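Local coordinates for fatty acid-binding protein TM_1468 (Thermotoga maritima, PDB 1VPV), which binds long-chain fatty acids such as palmitate and may take part in lipid transport or fatty acid metabolism, at residues 20-25 with 38-43; 48-53 with 276-281; 70-75 with 280-285; 172-177 with 286-291. All coordinates share one frame; numbering follows the deposited sequence.

How the interactions relate
All four contacts are largely buried and all reach the bound palmitate, with different chemistry. Interactions 1, 2 and 3 belong to the sheet that holds strands 15-20, 35-43, 49-51 and 74-76; interaction 4 belongs to the second sheet. Interactions 2 and 3 share Ile-280 and Thr-281 and hold helix 278-284 from its first turn and from its last residues, the former by a salt bridge and an aspartate bonded to its first N-H groups, the latter by a threonine-histidine pair at the carboxylate. Interaction 1, centred about 6 Å from the centre of interaction 2, joins a strand end to its neighbour. Interaction 4 pairs two strands under the distal half of the lipid chain.

Interaction 1: residues 20-25 with 38-43; sequences DSTADV and IPLYVV. With PLM (palmitic acid), chain D.
A serine hydroxyl stands in for a backbone carbonyl here: just where strand 15-20 ends, Ser-21 OG takes the N-H of Leu-40 at 3.0 Å, in a nearly straight bond (173°). It can do so because OG sits between the backbone N and the carbonyl carbon (chi1 60°), on a side chain that heads for the partner strand. The same hydroxyl is also bonded to Asp-52, tying a third segment to this point. Asp-20 and Ile-38 form the parallel bridge before it, and Ser-21 N adds a bent, weak bond of 2.9 Å to Ile-38 O.

Leu-40 fills the angle between these chains. Its CD1 branch rests 3.6 Å from Asp-20 CB and equally near Ser-21 OG, while CD2 lies 3.7 Å from Thr-22 CG2. CD2 also meets the lipid, 3.4 Å from palmitate C2, beside the carboxyl end of the ligand. The carboxylate of Asp-20 turns elsewhere, with OD2 accepting from the backbone N of Leu-103. Residues 21-23 form a short 3-10 turn. The loop at the C-terminal end of strand 15-20 thus backs Leu-40, which lines the fatty acid site of this DegV protein; ligand sites at the C-terminal ends of parallel strands are usual in alpha/beta folds.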
loop_
_atom_site.group_PDB
_atom_site.type_symbol
_atom_site.label_atom_id
_atom_site.label_comp_id
_atom_site.label_asym_id
_atom_site.label_seq_id
_atom_site.Cartn_x
_atom_site.Cartn_y
_atom_site.Cartn_z
ATOM N N ASP A 20 1.824 8.230 0.573
ATOM C CA ASP A 20 2.501 8.110 1.836
ATOM C C ASP A 20 3.328 6.827 1.866
ATOM O O ASP A 20 3.172 5.967 0.994
ATOM C CB ASP A 20 1.497 8.195 2.972
ATOM C CG ASP A 20 0.563 7.004 3.027
ATOM O OD1 ASP A 20 1.037 5.861 3.309
ATOM O OD2 ASP A 20 -0.652 7.239 2.820
ATOM N N SER A 21 4.233 6.713 2.848
ATOM C CA SER A 21 5.181 5.596 2.879
ATOM C C SER A 21 4.506 4.218 3.015
ATOM O O SER A 21 5.079 3.202 2.629
ATOM C CB SER A 21 6.171 5.770 4.012
ATOM O OG SER A 21 5.479 5.820 5.233
ATOM N N THR A 22 3.293 4.203 3.557
ATOM C CA THR A 22 2.504 2.974 3.645
ATOM C C THR A 22 1.982 2.460 2.292
ATOM O O THR A 22 1.410 1.407 2.255
ATOM C CB THR A 22 1.276 3.129 4.584
ATOM O OG1 THR A 22 0.251 3.863 3.932
ATOM C CG2 THR A 22 1.660 3.850 5.828
ATOM N N ALA A 23 2.156 3.224 1.224
ATOM C CA ALA A 23 1.882 2.751 -0.131
ATOM C C ALA A 23 2.895 1.728 -0.669
ATOM O O ALA A 23 2.599 1.044 -1.666
ATOM C CB ALA A 23 1.770 3.943 -1.131
ATOM N N ASP A 24 4.075 1.646 -0.035
ATOM C CA ASP A 24 5.116 0.692 -0.431
ATOM C C ASP A 24 5.307 0.746 -1.952
ATOM O O ASP A 24 5.287 -0.284 -2.641
ATOM C CB ASP A 24 4.734 -0.733 -0.002
ATOM C CG ASP A 24 4.545 -0.879 1.501
ATOM O OD1 ASP A 24 5.159 -0.101 2.267
ATOM O OD2 ASP A 24 3.794 -1.813 1.925
ATOM N N VAL A 25 5.468 1.959 -2.466
ATOM C CA VAL A 25 5.565 2.210 -3.899
ATOM C C VAL A 25 6.846 1.609 -4.481
ATOM O O VAL A 25 7.933 1.759 -3.884
ATOM C CB VAL A 25 5.474 3.753 -4.228
ATOM C CG1 VAL A 25 6.696 4.514 -3.713
ATOM C CG2 VAL A 25 5.272 3.985 -5.734
ATOM N N ILE A 38 5.790 10.348 1.022
ATOM C CA ILE A 38 5.962 11.109 2.263
ATOM C C ILE A 38 6.047 10.132 3.440
ATOM O O ILE A 38 5.183 9.300 3.593
ATOM C CB ILE A 38 4.860 12.183 2.503
ATOM C CG1 ILE A 38 5.095 12.883 3.833
ATOM C CG2 ILE A 38 3.442 11.593 2.450
ATOM C CD1 ILE A 38 4.190 14.089 4.040
ATOM N N PRO A 39 7.121 10.224 4.250
ATOM C CA PRO A 39 7.314 9.250 5.327
ATOM C C PRO A 39 6.320 9.367 6.487
ATOM O O PRO A 39 6.058 10.463 6.985
ATOM C CB PRO A 39 8.738 9.543 5.845
ATOM C CG PRO A 39 9.314 10.591 4.955
ATOM C CD PRO A 39 8.209 11.225 4.190
ATOM N N LEU A 40 5.790 8.232 6.916
ATOM C CA LEU A 40 5.254 8.149 8.257
ATOM C C LEU A 40 6.421 7.803 9.203
ATOM O O LEU A 40 7.570 7.641 8.769
ATOM C CB LEU A 40 4.139 7.100 8.340
ATOM C CG LEU A 40 2.746 7.543 7.923
ATOM C CD1 LEU A 40 2.663 7.739 6.396
ATOM C CD2 LEU A 40 1.707 6.550 8.389
ATOM N N TYR A 41 6.108 7.692 10.491
ATOM C CA TYR A 41 7.115 7.487 11.521
ATOM C C TYR A 41 6.933 6.194 12.310
ATOM O O TYR A 41 5.821 5.698 12.516
ATOM C CB TYR A 41 7.137 8.661 12.481
ATOM C CG TYR A 41 7.360 9.979 11.804
ATOM C CD1 TYR A 41 8.634 10.390 11.445
ATOM C CD2 TYR A 41 6.287 10.836 11.548
ATOM C CE1 TYR A 41 8.848 11.601 10.810
ATOM C CE2 TYR A 41 6.490 12.082 10.928
ATOM C CZ TYR A 41 7.774 12.450 10.559
ATOM O OH TYR A 41 7.972 13.666 9.941
ATOM N N VAL A 42 8.073 5.681 12.733
ATOM C CA VAL A 42 8.181 4.484 13.521
ATOM C C VAL A 42 8.849 4.912 14.854
ATOM O O VAL A 42 9.948 5.473 14.857
ATOM C CB VAL A 42 9.022 3.415 12.766
ATOM C CG1 VAL A 42 9.417 2.272 13.676
ATOM C CG2 VAL A 42 8.246 2.889 11.610
ATOM N N VAL A 43 8.158 4.656 15.961
ATOM C CA VAL A 43 8.602 5.051 17.291
ATOM C C VAL A 43 8.773 3.812 18.152
ATOM O O VAL A 43 7.805 3.146 18.468
ATOM C CB VAL A 43 7.575 5.985 17.960
ATOM C CG1 VAL A 43 8.084 6.456 19.306
ATOM C CG2 VAL A 43 7.323 7.189 17.063
HETATM C C1 PLM D . -0.253 5.359 11.215
HETATM O O1 PLM D . -0.996 6.363 11.006
HETATM O O2 PLM D . 0.388 5.218 12.306
HETATM C C2 PLM D . -0.125 4.335 10.111
HETATM C C3 PLM D . -0.966 3.108 10.397
HETATM C C4 PLM D . -0.704 2.040 9.343
HETATM C C5 PLM D . -1.505 0.790 9.694
HETATM C C6 PLM D . -1.295 -0.322 8.700
HETATM C C7 PLM D . -2.141 -1.549 9.004
HETATM C C8 PLM D . -1.624 -2.774 8.257
HETATM C C9 PLM D . -1.982 -2.723 6.787
HETATM C CA PLM D . -1.400 -3.891 6.017
HETATM C CB PLM D . -1.908 -3.894 4.583
HETATM C CC PLM D . -1.104 -4.878 3.738
HETATM C CD PLM D . -1.685 -5.042 2.319
HETATM C CE PLM D . -0.770 -5.842 1.409
HETATM C CF PLM D . -1.412 -6.167 0.069
HETATM C CG PLM D . -1.278 -5.024 -0.942
#

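Interaction 2: residues 48-53 with 276-281; sequences RSEPDE and MGKVIT. With PLM (palmitic acid), chain D.
Glu-50 meets Lys-278 first. Its OE1 forms a salt bridge to NZ at 2.6 Å, using the lone pair that faces away from OE2, and the two side chains cross at about a right angle. Its other oxygen, OE2, is held by Arg-65 and Trp-44. Pro-51 adds its carbonyl: O accepts from the same Lys-278 NZ at 2.7 Å, the ammonium lying nearly in line with the C=O bond (161°). Lys-278 spans the gap with its chain extended beyond CG, and Glu-58 gives NZ a second carboxylate.

Asp-52 then turns its carboxylate onto the first turn of the helix. With CG anti to the backbone N (chi1 -170°), OD1 takes Lys-278 N at 2.9 Å and OD2 takes Val-279 N at 3.1 Å. Both N-H groups come from above the carboxylate plane. The negative group should also suit the positive end of the helix dipole. A water 2.8 Å from Asp-52 OD2 accepts from Ile-280 N, extending the grip by one residue.

Helix 278-284 thus starts against strand 49-51, with Lys-278 packed on Phe-62 of helix 56-68 and on Val-42 of strand 35-43, while Val-279 covers Leu-40 and turns CG1 to the lipid.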
loop_
_atom_site.group_PDB
_atom_site.type_symbol
_atom_site.label_atom_id
_atom_site.label_comp_id
_atom_site.label_asym_id
_atom_site.label_seq_id
_atom_site.Cartn_x
_atom_site.Cartn_y
_atom_site.Cartn_z
ATOM N N ARG A 48 13.053 6.389 20.614
ATOM C CA ARG A 48 13.715 6.602 19.335
ATOM C C ARG A 48 12.700 6.596 18.220
ATOM O O ARG A 48 11.800 5.767 18.209
ATOM C CB ARG A 48 14.735 5.511 19.054
ATOM C CG ARG A 48 15.948 5.616 19.922
ATOM C CD ARG A 48 16.891 4.483 19.652
ATOM N NE ARG A 48 18.062 4.587 20.502
ATOM C CZ ARG A 48 19.246 4.040 20.233
ATOM N NH1 ARG A 48 19.447 3.352 19.101
ATOM N NH2 ARG A 48 20.241 4.191 21.098
ATOM N N SER A 49 12.879 7.500 17.270
ATOM C CA SER A 49 12.008 7.603 16.131
ATOM C C SER A 49 12.821 7.450 14.839
ATOM O O SER A 49 13.993 7.870 14.768
ATOM C CB SER A 49 11.293 8.962 16.179
ATOM O OG SER A 49 11.406 9.625 14.929
ATOM N N GLU A 50 12.206 6.863 13.815
ATOM C CA GLU A 50 12.778 6.891 12.452
ATOM C C GLU A 50 11.723 7.114 11.404
ATOM O O GLU A 50 10.563 6.727 11.586
ATOM C CB GLU A 50 13.571 5.644 12.103
ATOM C CG GLU A 50 12.875 4.352 12.306
ATOM C CD GLU A 50 13.818 3.193 12.119
ATOM O OE1 GLU A 50 14.305 3.025 10.986
ATOM O OE2 GLU A 50 14.106 2.469 13.098
ATOM N N PRO A 51 12.083 7.825 10.331
ATOM C CA PRO A 51 11.123 7.952 9.247
ATOM C C PRO A 51 11.130 6.747 8.276
ATOM O O PRO A 51 12.135 6.026 8.159
ATOM C CB PRO A 51 11.514 9.268 8.594
ATOM C CG PRO A 51 13.003 9.425 8.904
ATOM C CD PRO A 51 13.306 8.613 10.115
ATOM N N ASP A 52 9.978 6.517 7.629
ATOM C CA ASP A 52 9.793 5.436 6.647
ATOM C C ASP A 52 10.182 5.948 5.253
ATOM O O ASP A 52 9.318 6.242 4.421
ATOM C CB ASP A 52 8.330 4.972 6.726
ATOM C CG ASP A 52 8.027 3.677 5.933
ATOM O OD1 ASP A 52 8.903 3.104 5.278
ATOM O OD2 ASP A 52 6.863 3.223 5.949
ATOM N N GLU A 53 11.490 6.091 5.000
ATOM C CA GLU A 53 11.971 6.612 3.704
ATOM C C GLU A 53 11.976 5.516 2.642
ATOM O O GLU A 53 12.431 4.410 2.926
ATOM C CB GLU A 53 13.402 7.128 3.821
ATOM C CG GLU A 53 13.599 8.347 4.695
ATOM C CD GLU A 53 13.087 9.665 4.105
ATOM O OE1 GLU A 53 12.644 9.715 2.934
ATOM O OE2 GLU A 53 13.142 10.672 4.846
HETATM N N MSE A 276 7.735 -4.219 1.479
HETATM C CA MSE A 276 6.913 -3.392 2.362
HETATM C C MSE A 276 7.816 -2.529 3.246
HETATM O O MSE A 276 8.856 -2.996 3.773
HETATM C CB MSE A 276 5.999 -4.265 3.223
HETATM C CG MSE A 276 4.949 -4.982 2.456
HETATM SE SE MSE A 276 4.223 -6.636 3.328
HETATM C CE MSE A 276 2.242 -6.253 3.109
ATOM N N GLY A 277 7.418 -1.266 3.390
ATOM C CA GLY A 277 8.199 -0.289 4.166
ATOM C C GLY A 277 8.188 -0.544 5.672
ATOM O O GLY A 277 7.694 -1.566 6.146
ATOM N N LYS A 278 8.732 0.409 6.417
ATOM C CA LYS A 278 8.886 0.264 7.876
ATOM C C LYS A 278 7.535 0.226 8.608
ATOM O O LYS A 278 7.318 -0.582 9.502
ATOM C CB LYS A 278 9.771 1.392 8.467
ATOM C CG LYS A 278 11.070 1.667 7.721
ATOM C CD LYS A 278 11.972 2.584 8.556
ATOM C CE LYS A 278 13.277 2.929 7.843
ATOM N NZ LYS A 278 13.948 4.027 8.581
ATOM N N VAL A 279 6.629 1.102 8.220
ATOM C CA VAL A 279 5.325 1.173 8.881
ATOM C C VAL A 279 4.478 -0.076 8.599
ATOM O O VAL A 279 3.950 -0.705 9.513
ATOM C CB VAL A 279 4.593 2.462 8.491
ATOM C CG1 VAL A 279 3.203 2.486 9.058
ATOM C CG2 VAL A 279 5.374 3.666 9.020
ATOM N N ILE A 280 4.344 -0.453 7.349
ATOM C CA ILE A 280 3.562 -1.631 7.047
ATOM C C ILE A 280 4.165 -2.874 7.749
ATOM O O ILE A 280 3.453 -3.663 8.401
ATOM C CB ILE A 280 3.398 -1.789 5.530
ATOM C CG1 ILE A 280 2.458 -0.684 5.001
ATOM C CG2 ILE A 280 2.885 -3.164 5.177
ATOM C CD1 ILE A 280 0.992 -0.892 5.329
ATOM N N THR A 281 5.477 -3.005 7.664
ATOM C CA THR A 281 6.160 -4.132 8.293
ATOM C C THR A 281 5.908 -4.202 9.782
ATOM O O THR A 281 5.745 -5.286 10.358
ATOM C CB THR A 281 7.672 -4.035 8.070
ATOM O OG1 THR A 281 7.906 -4.024 6.665
ATOM C CG2 THR A 281 8.381 -5.235 8.647
HETATM C C1 PLM D . -0.253 5.359 11.215
HETATM O O1 PLM D . -0.996 6.363 11.006
HETATM O O2 PLM D . 0.388 5.218 12.306
HETATM C C2 PLM D . -0.125 4.335 10.111
HETATM C C3 PLM D . -0.966 3.108 10.397
HETATM C C4 PLM D . -0.704 2.040 9.343
HETATM C C5 PLM D . -1.505 0.790 9.694
HETATM C C6 PLM D . -1.295 -0.322 8.700
HETATM C C7 PLM D . -2.141 -1.549 9.004
HETATM C C8 PLM D . -1.624 -2.774 8.257
HETATM C C9 PLM D . -1.982 -2.723 6.787
HETATM C CA PLM D . -1.400 -3.891 6.017
HETATM C CB PLM D . -1.908 -3.894 4.583
HETATM C CC PLM D . -1.104 -4.878 3.738
HETATM C CD PLM D . -1.685 -5.042 2.319
HETATM C CE PLM D . -0.770 -5.842 1.409
HETATM C CF PLM D . -1.412 -6.167 0.069
HETATM C CG PLM D . -1.278 -5.024 -0.942
HETATM O O HOH W 1 5.451 1.049 4.838
#

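Interaction 3: residues 70-75 with 280-285; sequences GSVPKT and ITTHVG. With PLM (palmitic acid), chain D.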
loop_
_atom_site.group_PDB
_atom_site.type_symbol
_atom_site.label_atom_id
_atom_site.label_comp_id
_atom_site.label_asym_id
_atom_site.label_seq_id
_atom_site.Cartn_x
_atom_site.Cartn_y
_atom_site.Cartn_z
ATOM N N GLY A 70 14.287 -6.434 20.560
ATOM C CA GLY A 70 13.559 -6.848 21.749
ATOM C C GLY A 70 12.084 -6.455 21.805
ATOM O O GLY A 70 11.356 -6.974 22.639
ATOM N N SER A 71 11.636 -5.554 20.930
ATOM C CA SER A 71 10.297 -4.982 21.015
ATOM C C SER A 71 9.763 -4.684 19.621
ATOM O O SER A 71 10.504 -4.781 18.642
ATOM C CB SER A 71 10.278 -3.701 21.891
ATOM O OG SER A 71 10.939 -2.609 21.256
ATOM N N VAL A 72 8.464 -4.366 19.530
ATOM C CA VAL A 72 7.864 -3.967 18.280
ATOM C C VAL A 72 7.479 -2.494 18.419
ATOM O O VAL A 72 6.841 -2.117 19.347
ATOM C CB VAL A 72 6.645 -4.854 17.956
ATOM C CG1 VAL A 72 5.821 -4.291 16.808
ATOM C CG2 VAL A 72 7.110 -6.253 17.589
ATOM N N PRO A 73 7.864 -1.649 17.469
ATOM C CA PRO A 73 7.564 -0.245 17.711
ATOM C C PRO A 73 6.125 0.082 17.342
ATOM O O PRO A 73 5.404 -0.762 16.806
ATOM C CB PRO A 73 8.510 0.468 16.751
ATOM C CG PRO A 73 8.760 -0.482 15.667
ATOM C CD PRO A 73 8.512 -1.868 16.170
ATOM N N LYS A 74 5.756 1.330 17.589
ATOM C CA LYS A 74 4.502 1.906 17.165
ATOM C C LYS A 74 4.741 2.840 15.966
ATOM O O LYS A 74 5.864 3.175 15.643
ATOM C CB LYS A 74 3.899 2.690 18.337
ATOM C CG LYS A 74 3.839 1.869 19.620
ATOM C CD LYS A 74 2.875 2.450 20.695
ATOM C CE LYS A 74 2.878 1.642 22.024
ATOM N NZ LYS A 74 2.960 0.145 21.871
ATOM N N THR A 75 3.664 3.301 15.354
ATOM C CA THR A 75 3.727 4.136 14.168
ATOM C C THR A 75 2.904 5.406 14.390
ATOM O O THR A 75 1.984 5.409 15.190
ATOM C CB THR A 75 3.170 3.359 12.914
ATOM O OG1 THR A 75 1.783 3.024 13.117
ATOM C CG2 THR A 75 3.968 2.085 12.660
ATOM N N ILE A 280 4.344 -0.453 7.349
ATOM C CA ILE A 280 3.562 -1.631 7.047
ATOM C C ILE A 280 4.165 -2.874 7.749
ATOM O O ILE A 280 3.453 -3.663 8.401
ATOM C CB ILE A 280 3.398 -1.789 5.530
ATOM C CG1 ILE A 280 2.458 -0.684 5.001
ATOM C CG2 ILE A 280 2.885 -3.164 5.177
ATOM C CD1 ILE A 280 0.992 -0.892 5.329
ATOM N N THR A 281 5.477 -3.005 7.664
ATOM C CA THR A 281 6.160 -4.132 8.293
ATOM C C THR A 281 5.908 -4.202 9.782
ATOM O O THR A 281 5.745 -5.286 10.358
ATOM C CB THR A 281 7.672 -4.035 8.070
ATOM O OG1 THR A 281 7.906 -4.024 6.665
ATOM C CG2 THR A 281 8.381 -5.235 8.647
ATOM N N THR A 282 5.925 -3.033 10.406
ATOM C CA THR A 282 5.782 -2.915 11.846
ATOM C C THR A 282 4.463 -3.531 12.247
ATOM O O THR A 282 4.385 -4.231 13.270
ATOM C CB THR A 282 5.900 -1.442 12.291
ATOM O OG1 THR A 282 7.295 -1.033 12.249
ATOM C CG2 THR A 282 5.331 -1.251 13.709
ATOM N N HIS A 283 3.448 -3.319 11.408
ATOM C CA HIS A 283 2.103 -3.803 11.683
ATOM C C HIS A 283 1.886 -5.236 11.253
ATOM O O HIS A 283 1.087 -5.911 11.882
ATOM C CB HIS A 283 1.048 -2.940 10.987
ATOM C CG HIS A 283 0.792 -1.664 11.680
ATOM N ND1 HIS A 283 -0.229 -1.519 12.589
ATOM C CD2 HIS A 283 1.440 -0.475 11.631
ATOM C CE1 HIS A 283 -0.195 -0.289 13.080
ATOM N NE2 HIS A 283 0.789 0.372 12.490
ATOM N N VAL A 284 2.537 -5.696 10.179
ATOM C CA VAL A 284 2.207 -7.036 9.656
ATOM C C VAL A 284 3.144 -8.100 10.128
ATOM O O VAL A 284 2.756 -9.274 10.231
ATOM C CB VAL A 284 2.086 -7.131 8.095
ATOM C CG1 VAL A 284 0.872 -6.377 7.614
ATOM C CG2 VAL A 284 3.320 -6.638 7.402
ATOM N N GLY A 285 4.378 -7.682 10.403
ATOM C CA GLY A 285 5.424 -8.582 10.870
ATOM C C GLY A 285 6.242 -9.145 9.709
ATOM O O GLY A 285 5.726 -9.321 8.598
HETATM C C1 PLM D . -0.253 5.359 11.215
HETATM O O1 PLM D . -0.996 6.363 11.006
HETATM O O2 PLM D . 0.388 5.218 12.306
HETATM C C2 PLM D . -0.125 4.335 10.111
HETATM C C3 PLM D . -0.966 3.108 10.397
HETATM C C4 PLM D . -0.704 2.040 9.343
HETATM C C5 PLM D . -1.505 0.790 9.694
HETATM C C6 PLM D . -1.295 -0.322 8.700
HETATM C C7 PLM D . -2.141 -1.549 9.004
HETATM C C8 PLM D . -1.624 -2.774 8.257
HETATM C C9 PLM D . -1.982 -2.723 6.787
HETATM C CA PLM D . -1.400 -3.891 6.017
HETATM C CB PLM D . -1.908 -3.894 4.583
HETATM C CC PLM D . -1.104 -4.878 3.738
HETATM C CD PLM D . -1.685 -5.042 2.319
HETATM C CE PLM D . -0.770 -5.842 1.409
HETATM C CF PLM D . -1.412 -6.167 0.069
HETATM C CG PLM D . -1.278 -5.024 -0.942
#
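Thr-282, Thr-75 and His-283 carry this contact, in which the last turn of helix 278-284 packs on the start of strand 74-76 in the fatty acid pocket of the DegV fold. Thr-282 gives up the most surface. Its CG2 methyl, anti to the backbone N, projects at the strand, 3.1 Å from Pro-73 O and 3.8 Å from the CG2 methyl of Thr-75. Its hydroxyl is turned back to its own helix and bonds to Lys-278 O, although Pro-73 CG lies within 3.8 Å of OG1. Val-72 adds CG1 against the carbonyl oxygen of Thr-282.

Thr-75, an experimentally established palmitate-binding residue, sends its OG1 between two partners. It donates to O2 of the ligand carboxylate and accepts from NE2 of His-283, so the imidazole probably orients the hydroxyl that meets the lipid. Ser-108, outside these segments, also bonds to the palmitate.

The imidazole has two roles, because its edge holds Thr-75 while one face covers the acyl chain, with C5 about 3.6 Å above the plane over the ring centre. Thr-75 OG1 lies 2.7 Å from O2 of the palmitate. The same Thr-75 OG1 is 2.9 Å from His-283 NE2, only 6° out of the ring plane.

Interaction 4: residues 172-177 with 286-291; sequences AIFYVS and PGTVGF. With PLM (palmitic acid), chain D.
Four backbone bonds join Ile-173 and Tyr-175 to Phe-291 and Val-289. The shortest is Phe-291 N to Ile-173 O at 2.8 Å; the longest, Val-289 N to Tyr-175 O, is 3.2 Å. Between these hydrogen-bonded pairs, Phe-174 faces Gly-290 in a non-hydrogen-bonded pair whose CA atoms come within 3.7 Å, since the glycine lets Phe-174 CB sit close to its CA. The strands run antiparallel (174°) as central neighbours of the six-stranded mixed sheet ordered 211-219, 201-208, 170-176, 289-295, 241-248, 267-275.

Apolar contacts divide between the two faces. On one, Val-289 CB lies over the Tyr-175 ring in a CH-pi contact, 4.2 Å from its centroid, and Phe-291 CE1 rests 3.8 Å from Ile-173 CB; helices 220-232 and 252-263 cover this side. On the other, Phe-174 carries the lipid: palmitate CC sits 3.7 Å above the plane, over the ring centre. Further along, Ala-172 CB meets the terminal methyl, CG, of the palmitate at 3.8 Å.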
loop_
_atom_site.group_PDB
_atom_site.type_symbol
_atom_site.label_atom_id
_atom_site.label_comp_id
_atom_site.label_asym_id
_atom_site.label_seq_id
_atom_site.Cartn_x
_atom_site.Cartn_y
_atom_site.Cartn_z
ATOM N N ALA A 172 -6.439 -5.363 -2.022
ATOM C CA ALA A 172 -5.268 -5.683 -1.187
ATOM C C ALA A 172 -5.574 -6.969 -0.411
ATOM O O ALA A 172 -6.571 -7.039 0.332
ATOM C CB ALA A 172 -4.973 -4.548 -0.252
ATOM N N ILE A 173 -4.748 -7.989 -0.642
ATOM C CA ILE A 173 -4.955 -9.362 -0.150
ATOM C C ILE A 173 -3.580 -9.909 0.304
ATOM O O ILE A 173 -2.597 -9.838 -0.440
ATOM C CB ILE A 173 -5.562 -10.240 -1.263
ATOM C CG1 ILE A 173 -6.920 -9.654 -1.713
ATOM C CG2 ILE A 173 -5.717 -11.693 -0.809
ATOM C CD1 ILE A 173 -7.552 -10.337 -2.914
ATOM N N PHE A 174 -3.491 -10.434 1.523
ATOM C CA PHE A 174 -2.170 -10.808 2.081
ATOM C C PHE A 174 -2.299 -11.815 3.212
ATOM O O PHE A 174 -3.406 -12.048 3.738
ATOM C CB PHE A 174 -1.386 -9.549 2.557
ATOM C CG PHE A 174 -1.995 -8.837 3.752
ATOM C CD1 PHE A 174 -3.170 -8.076 3.621
ATOM C CD2 PHE A 174 -1.385 -8.906 5.000
ATOM C CE1 PHE A 174 -3.733 -7.372 4.735
ATOM C CE2 PHE A 174 -1.911 -8.232 6.096
ATOM C CZ PHE A 174 -3.110 -7.461 5.971
ATOM N N TYR A 175 -1.171 -12.432 3.563
ATOM C CA TYR A 175 -1.117 -13.322 4.737
ATOM C C TYR A 175 0.073 -13.021 5.586
ATOM O O TYR A 175 1.142 -12.651 5.077
ATOM C CB TYR A 175 -1.135 -14.795 4.368
ATOM C CG TYR A 175 0.113 -15.393 3.693
ATOM C CD1 TYR A 175 1.285 -15.653 4.416
ATOM C CD2 TYR A 175 0.089 -15.776 2.363
ATOM C CE1 TYR A 175 2.390 -16.200 3.826
ATOM C CE2 TYR A 175 1.211 -16.356 1.753
ATOM C CZ TYR A 175 2.330 -16.573 2.496
ATOM O OH TYR A 175 3.410 -17.142 1.911
ATOM N N VAL A 176 -0.131 -13.177 6.893
ATOM C CA VAL A 176 0.909 -13.038 7.889
ATOM C C VAL A 176 1.099 -14.397 8.554
ATOM O O VAL A 176 0.222 -15.259 8.477
ATOM C CB VAL A 176 0.526 -11.967 8.950
ATOM C CG1 VAL A 176 0.372 -10.604 8.294
ATOM C CG2 VAL A 176 -0.734 -12.362 9.701
ATOM N N SER A 177 2.234 -14.591 9.208
ATOM C CA SER A 177 2.474 -15.828 9.931
ATOM C C SER A 177 2.343 -15.662 11.448
ATOM O O SER A 177 2.196 -16.653 12.177
ATOM C CB SER A 177 3.843 -16.392 9.579
ATOM O OG SER A 177 4.841 -15.474 10.016
ATOM N N PRO A 286 7.516 -9.445 9.958
ATOM C CA PRO A 286 8.366 -9.969 8.902
ATOM C C PRO A 286 7.842 -11.318 8.476
ATOM O O PRO A 286 7.212 -11.996 9.292
ATOM C CB PRO A 286 9.743 -10.140 9.578
ATOM C CG PRO A 286 9.667 -9.392 10.861
ATOM C CD PRO A 286 8.224 -9.323 11.244
ATOM N N GLY A 287 8.104 -11.684 7.211
ATOM C CA GLY A 287 7.600 -12.919 6.620
ATOM C C GLY A 287 6.375 -12.692 5.743
ATOM O O GLY A 287 6.120 -13.472 4.851
ATOM N N THR A 288 5.657 -11.594 5.968
ATOM C CA THR A 288 4.386 -11.327 5.302
ATOM C C THR A 288 4.479 -11.292 3.758
ATOM O O THR A 288 5.460 -10.823 3.198
ATOM C CB THR A 288 3.807 -10.006 5.832
ATOM O OG1 THR A 288 3.546 -10.140 7.244
ATOM C CG2 THR A 288 2.496 -9.585 5.078
ATOM N N VAL A 289 3.440 -11.795 3.092
ATOM C CA VAL A 289 3.379 -11.864 1.634
ATOM C C VAL A 289 1.967 -11.493 1.149
ATOM O O VAL A 289 0.952 -11.937 1.703
ATOM C CB VAL A 289 3.773 -13.298 1.139
ATOM C CG1 VAL A 289 3.285 -13.582 -0.275
ATOM C CG2 VAL A 289 5.243 -13.459 1.199
ATOM N N GLY A 290 1.888 -10.671 0.117
ATOM C CA GLY A 290 0.585 -10.281 -0.368
ATOM C C GLY A 290 0.645 -9.749 -1.768
ATOM O O GLY A 290 1.734 -9.685 -2.375
ATOM N N PHE A 291 -0.518 -9.363 -2.294
ATOM C CA PHE A 291 -0.508 -8.569 -3.493
ATOM C C PHE A 291 -1.557 -7.493 -3.531
ATOM O O PHE A 291 -2.629 -7.629 -2.932
ATOM C CB PHE A 291 -0.519 -9.427 -4.765
ATOM C CG PHE A 291 -1.495 -10.585 -4.781
ATOM C CD1 PHE A 291 -2.705 -10.557 -4.124
ATOM C CD2 PHE A 291 -1.215 -11.682 -5.573
ATOM C CE1 PHE A 291 -3.560 -11.637 -4.196
ATOM C CE2 PHE A 291 -2.074 -12.763 -5.634
ATOM C CZ PHE A 291 -3.240 -12.741 -4.962
HETATM C C1 PLM D . -0.253 5.359 11.215
HETATM O O1 PLM D . -0.996 6.363 11.006
HETATM O O2 PLM D . 0.388 5.218 12.306
HETATM C C2 PLM D . -0.125 4.335 10.111
HETATM C C3 PLM D . -0.966 3.108 10.397
HETATM C C4 PLM D . -0.704 2.040 9.343
HETATM C C5 PLM D . -1.505 0.790 9.694
HETATM C C6 PLM D . -1.295 -0.322 8.700
HETATM C C7 PLM D . -2.141 -1.549 9.004
HETATM C C8 PLM D . -1.624 -2.774 8.257
HETATM C C9 PLM D . -1.982 -2.723 6.787
HETATM C CA PLM D . -1.400 -3.891 6.017
HETATM C CB PLM D . -1.908 -3.894 4.583
HETATM C CC PLM D . -1.104 -4.878 3.738
HETATM C CD PLM D . -1.685 -5.042 2.319
HETATM C CE PLM D . -0.770 -5.842 1.409
HETATM C CF PLM D . -1.412 -6.167 0.069
HETATM C CG PLM D . -1.278 -5.024 -0.942
#